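Local coordinates for protein KLLA0E08119p (Kluyveromyces lactis, PDB 3VA7) that probably carboxylates urea to urea-1-carboxylate using bicarbonate, ATP and a biotin cofactor, as the carboxylase part of a longer bifunctional enzyme that breaks urea down, at residues D858-Y863 with K919-K924; N866-Q871 with S913-D918. All coordinates share one frame; numbering follows the deposited sequence.

How the contacts relate
Both contacts fasten helix 859-875 to the chain that runs from helix 901-912 into strand 922-934, within the subdomain C and D region of the carboxyltransferase domain. Contact 1 takes the first turn of the helix, where a buried tryptophan brings stacking together with one straight hydrogen bond. Contact 2, its centre about 11 Å from that of contact 1, uses the middle of the helix and is a mostly apolar fit of the connecting loop. Both are partly buried rather than true core: contact 1 has two buried residues of six and one exposed, while contact 2 has three buried and none exposed. They meet where the rings of Phe917 and Tyr863 pack edge-to-face, Phe917 CD1 lying 3.8 Å from Tyr863 CD2.

Contact 1: D858-Y863 with K919-K924; sequences DLNICY and KNWNVK
The Tyr863 ring lies over one face of the Trp921 indole, while Asn860 meets the indole at its N-H edge. Tyr863 and the five-membered ring form an offset stack, with centroids 4.4 Å apart and planes within 4° of parallel. This aromatic pairing joins the first turn of helix 859-875 to the residues leading into strand 922-934, in the subdomain C and D part of the carboxyltransferase domain. The overlap is reciprocal: Tyr863 CB makes a CH-pi contact 3.6 Å from the centroid of the Trp921 six-membered ring, and Trp921 CB makes another over the tyrosine face. With CG of Tyr863 anti to the backbone N (chi1 -170°), its ring is laid along the indole and carries CE1 to 3.6 Å from Val923 CG1. Leu859 adds a looser apolar contact, its CD2 facing Trp921 CH2. His1109, at the start of helix 1109-1117, also stacks on Trp921, tying a third element to the site. A leucine in place of Trp921 would probably leave the Asn860 amide oxygen without its indole donor and rob Tyr863 of its stacking partner. The backbone of Asn860 is tied to the helix start, where the N-cap Asp858 accepts from Asn860 N through OD2. The polar link across the contact is nearly linear: Trp921 NE1 donates in the ring plane to Asn860 OD1 at 2.7 Å, with 171° at the hydrogen.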
# COMPACT_ATOMS: atom_id res chain seq x y z
N ASP A 858 28.05 -1.27 -22.86
CA ASP A 858 28.58 -0.14 -23.57
C ASP A 858 27.56 0.98 -23.34
O ASP A 858 26.42 0.87 -23.78
CB ASP A 858 28.70 -0.50 -25.07
CG ASP A 858 29.19 0.65 -25.93
OD1 ASP A 858 29.66 0.41 -27.06
OD2 ASP A 858 29.07 1.81 -25.48
N LEU A 859 27.94 2.04 -22.63
CA LEU A 859 27.04 3.17 -22.42
C LEU A 859 26.34 3.71 -23.67
O LEU A 859 25.19 4.14 -23.58
CB LEU A 859 27.77 4.35 -21.80
CG LEU A 859 27.48 4.81 -20.37
CD1 LEU A 859 28.21 6.10 -20.12
CD2 LEU A 859 26.02 4.99 -20.12
N ASN A 860 27.02 3.70 -24.83
CA ASN A 860 26.41 4.25 -26.04
C ASN A 860 25.09 3.59 -26.41
O ASN A 860 24.09 4.27 -26.75
CB ASN A 860 27.39 4.22 -27.19
CG ASN A 860 28.38 5.39 -27.14
OD1 ASN A 860 28.02 6.53 -26.82
ND2 ASN A 860 29.63 5.08 -27.43
N ILE A 861 25.09 2.26 -26.36
CA ILE A 861 23.91 1.46 -26.52
C ILE A 861 22.71 1.91 -25.62
O ILE A 861 21.54 1.81 -26.00
CB ILE A 861 24.31 -0.01 -26.38
CG1 ILE A 861 25.01 -0.46 -27.68
CG2 ILE A 861 23.16 -0.87 -26.02
CD1 ILE A 861 25.60 -1.91 -27.64
N CYS A 862 22.99 2.46 -24.45
CA CYS A 862 21.92 2.93 -23.60
C CYS A 862 21.32 4.16 -24.21
O CYS A 862 20.11 4.35 -24.15
CB CYS A 862 22.41 3.27 -22.15
SG CYS A 862 23.24 1.87 -21.37
N TYR A 863 22.17 5.03 -24.75
CA TYR A 863 21.62 6.21 -25.38
C TYR A 863 20.83 5.79 -26.63
O TYR A 863 19.74 6.34 -26.92
CB TYR A 863 22.66 7.25 -25.70
CG TYR A 863 22.00 8.52 -26.11
CD1 TYR A 863 21.11 9.17 -25.26
CD2 TYR A 863 22.20 9.05 -27.40
CE1 TYR A 863 20.47 10.33 -25.66
CE2 TYR A 863 21.57 10.23 -27.82
CZ TYR A 863 20.71 10.85 -26.95
OH TYR A 863 20.07 12.02 -27.36
N LYS A 919 29.10 10.24 -30.69
CA LYS A 919 29.72 9.92 -29.42
C LYS A 919 29.56 11.06 -28.38
O LYS A 919 29.59 10.81 -27.18
CB LYS A 919 31.18 9.42 -29.62
CG LYS A 919 32.22 10.50 -29.84
CD LYS A 919 33.47 9.99 -30.58
CE LYS A 919 34.26 11.16 -31.27
NZ LYS A 919 34.46 12.40 -30.40
N ASN A 920 29.26 12.28 -28.83
CA ASN A 920 29.17 13.43 -27.90
C ASN A 920 27.84 13.75 -27.27
O ASN A 920 27.65 14.90 -26.82
CB ASN A 920 29.74 14.71 -28.54
CG ASN A 920 31.17 14.55 -29.05
OD1 ASN A 920 31.76 13.45 -29.00
ND2 ASN A 920 31.72 15.62 -29.57
N TRP A 921 26.95 12.77 -27.19
CA TRP A 921 25.57 13.00 -26.71
C TRP A 921 25.48 13.48 -25.25
O TRP A 921 26.42 13.28 -24.47
CB TRP A 921 24.73 11.75 -26.92
CG TRP A 921 25.29 10.47 -26.31
CD1 TRP A 921 26.12 9.54 -26.92
CD2 TRP A 921 25.02 9.95 -24.99
NE1 TRP A 921 26.38 8.51 -26.06
CE2 TRP A 921 25.73 8.73 -24.87
CE3 TRP A 921 24.28 10.42 -23.90
CZ2 TRP A 921 25.72 7.97 -23.70
CZ3 TRP A 921 24.26 9.65 -22.73
CH2 TRP A 921 24.97 8.43 -22.65
N ASN A 922 24.38 14.12 -24.88
CA ASN A 922 24.09 14.38 -23.48
C ASN A 922 22.64 14.10 -23.08
O ASN A 922 21.81 13.95 -23.93
CB ASN A 922 24.51 15.78 -23.06
CG ASN A 922 23.91 16.85 -23.94
OD1 ASN A 922 24.53 17.25 -24.91
ND2 ASN A 922 22.70 17.32 -23.61
N VAL A 923 22.37 13.97 -21.78
CA VAL A 923 21.02 13.66 -21.26
C VAL A 923 20.84 14.36 -19.93
O VAL A 923 21.79 14.56 -19.20
CB VAL A 923 20.80 12.14 -20.99
CG1 VAL A 923 20.43 11.43 -22.18
CG2 VAL A 923 22.04 11.50 -20.41
N LYS A 924 19.62 14.72 -19.61
CA LYS A 924 19.30 15.21 -18.28
C LYS A 924 19.58 14.04 -17.34
O LYS A 924 19.27 12.87 -17.65
CB LYS A 924 17.82 15.61 -18.19
CG LYS A 924 17.38 16.81 -19.10
CD LYS A 924 16.85 18.06 -18.28
CE LYS A 924 15.29 18.01 -18.04
NZ LYS A 924 14.82 18.93 -16.92

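Contact 2: N866-Q871 with S913-D918; sequences NRLIHQ and SEIQFD
Ile915 is the central side chain of this contact, and its two branches serve different neighbours on helix 859-875. Its first torsion (chi1 -71°) sets CG2 anti to the backbone N and turns that methyl to Arg867, 3.8 Å from Arg867 CB. The other branch runs over the helix: Ile915 CG1 lies 3.9 Å from Gln871 CG, and Ile915 CD1 ends 3.8 Å from Leu868 CB. Tyr852, at the end of strand 847-852, touches both Leu868 and Ile915 and so brings the neighbouring sheet against the pair. Gln871 adds the aliphatic part of its chain, one turn further along from Arg867, and Glu914 CB lies 4.0 Å from Gln871 CD. Arg867 gives its inner carbons to the loop, CG approaching Phe917 CD2 at 4.2 Å; beyond CG the chain bends away from the loop, and the exact position of its guanidinium is doubtful. Glu914 OE1 has its stronger partner in His875 NE2, further down the same helix. The loop after helix 901-912 is therefore held here mainly by hydrocarbon packing, which depends on shape and burial, while the arginine's charged end leads away from the loop and the glutamate's is bonded to His875.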
# COMPACT_ATOMS: atom_id res chain seq x y z
N ASN A 866 17.47 4.78 -26.01
CA ASN A 866 16.67 5.94 -25.81
C ASN A 866 16.23 6.50 -27.20
O ASN A 866 15.10 7.00 -27.36
CB ASN A 866 17.42 6.91 -24.95
CG ASN A 866 17.06 8.28 -25.24
OD1 ASN A 866 16.28 8.92 -24.54
ND2 ASN A 866 17.61 8.78 -26.33
N ARG A 867 17.08 6.35 -28.22
CA ARG A 867 16.84 6.95 -29.54
C ARG A 867 15.82 6.07 -30.32
O ARG A 867 14.92 6.59 -30.96
CB ARG A 867 18.18 7.14 -30.32
CG ARG A 867 19.01 8.41 -30.07
CD ARG A 867 18.41 9.38 -29.00
NE ARG A 867 17.65 10.50 -29.53
CZ ARG A 867 16.77 11.25 -28.87
NH1 ARG A 867 16.45 11.02 -27.59
NH2 ARG A 867 16.15 12.25 -29.53
N LEU A 868 15.96 4.74 -30.26
CA LEU A 868 14.94 3.84 -30.79
C LEU A 868 13.55 4.20 -30.27
O LEU A 868 12.63 4.34 -31.06
CB LEU A 868 15.28 2.35 -30.51
CG LEU A 868 14.27 1.39 -31.12
CD1 LEU A 868 14.24 1.62 -32.63
CD2 LEU A 868 14.60 -0.10 -30.90
N ILE A 869 13.42 4.40 -28.96
CA ILE A 869 12.15 4.71 -28.35
C ILE A 869 11.68 5.99 -28.97
O ILE A 869 10.49 6.15 -29.26
CB ILE A 869 12.26 4.86 -26.79
CG1 ILE A 869 12.46 3.47 -26.11
CG2 ILE A 869 11.06 5.60 -26.21
CD1 ILE A 869 12.92 3.54 -24.69
N HIS A 870 12.61 6.92 -29.17
CA HIS A 870 12.28 8.21 -29.72
C HIS A 870 11.78 8.09 -31.17
O HIS A 870 10.86 8.77 -31.57
CB HIS A 870 13.46 9.16 -29.58
CG HIS A 870 13.34 10.41 -30.37
ND1 HIS A 870 12.61 11.51 -29.93
CD2 HIS A 870 13.85 10.77 -31.58
CE1 HIS A 870 12.69 12.48 -30.83
NE2 HIS A 870 13.44 12.05 -31.84
N GLN A 871 12.35 7.17 -31.94
CA GLN A 871 11.93 6.95 -33.29
C GLN A 871 10.54 6.37 -33.40
O GLN A 871 9.84 6.63 -34.40
CB GLN A 871 12.89 5.99 -33.97
CG GLN A 871 14.14 6.63 -34.51
CD GLN A 871 13.85 7.89 -35.31
OE1 GLN A 871 14.69 8.78 -35.35
NE2 GLN A 871 12.64 8.00 -35.93
N SER A 913 17.46 2.17 -38.77
CA SER A 913 18.42 2.89 -39.63
C SER A 913 18.22 4.40 -39.56
O SER A 913 19.02 5.15 -40.13
CB SER A 913 18.33 2.41 -41.07
OG SER A 913 17.09 2.80 -41.67
N GLU A 914 17.18 4.85 -38.87
CA GLU A 914 16.93 6.26 -38.78
C GLU A 914 17.58 6.87 -37.56
O GLU A 914 17.58 8.09 -37.40
CB GLU A 914 15.42 6.56 -38.78
CG GLU A 914 14.75 6.21 -40.11
CD GLU A 914 13.22 6.11 -40.07
OE1 GLU A 914 12.56 6.84 -39.25
OE2 GLU A 914 12.67 5.30 -40.92
N ILE A 915 18.10 6.05 -36.67
CA ILE A 915 18.71 6.56 -35.44
C ILE A 915 20.02 7.26 -35.83
O ILE A 915 20.90 6.64 -36.44
CB ILE A 915 18.95 5.37 -34.45
CG1 ILE A 915 17.60 4.86 -33.89
CG2 ILE A 915 20.01 5.73 -33.35
CD1 ILE A 915 17.61 3.40 -33.37
N GLN A 916 20.15 8.55 -35.53
CA GLN A 916 21.43 9.26 -35.80
C GLN A 916 21.89 9.91 -34.52
O GLN A 916 21.14 10.70 -33.89
CB GLN A 916 21.38 10.39 -36.91
CG GLN A 916 20.30 10.33 -38.03
CD GLN A 916 20.66 9.49 -39.34
OE1 GLN A 916 21.34 8.44 -39.28
NE2 GLN A 916 20.15 9.94 -40.50
N PHE A 917 23.14 9.65 -34.15
CA PHE A 917 23.74 10.42 -33.03
C PHE A 917 25.25 10.24 -33.04
O PHE A 917 25.78 9.33 -33.70
CB PHE A 917 23.11 10.08 -31.64
CG PHE A 917 23.48 8.73 -31.14
CD1 PHE A 917 24.57 8.56 -30.28
CD2 PHE A 917 22.81 7.61 -31.58
CE1 PHE A 917 24.94 7.28 -29.86
CE2 PHE A 917 23.18 6.35 -31.14
CZ PHE A 917 24.24 6.20 -30.29
N ASP A 918 25.94 11.11 -32.33
CA ASP A 918 27.41 10.98 -32.24
C ASP A 918 27.86 10.71 -30.80
O ASP A 918 27.11 10.95 -29.81
CB ASP A 918 28.13 12.21 -32.82
CG ASP A 918 27.85 13.49 -32.03
OD1 ASP A 918 28.25 14.56 -32.48
OD2 ASP A 918 27.21 13.46 -30.96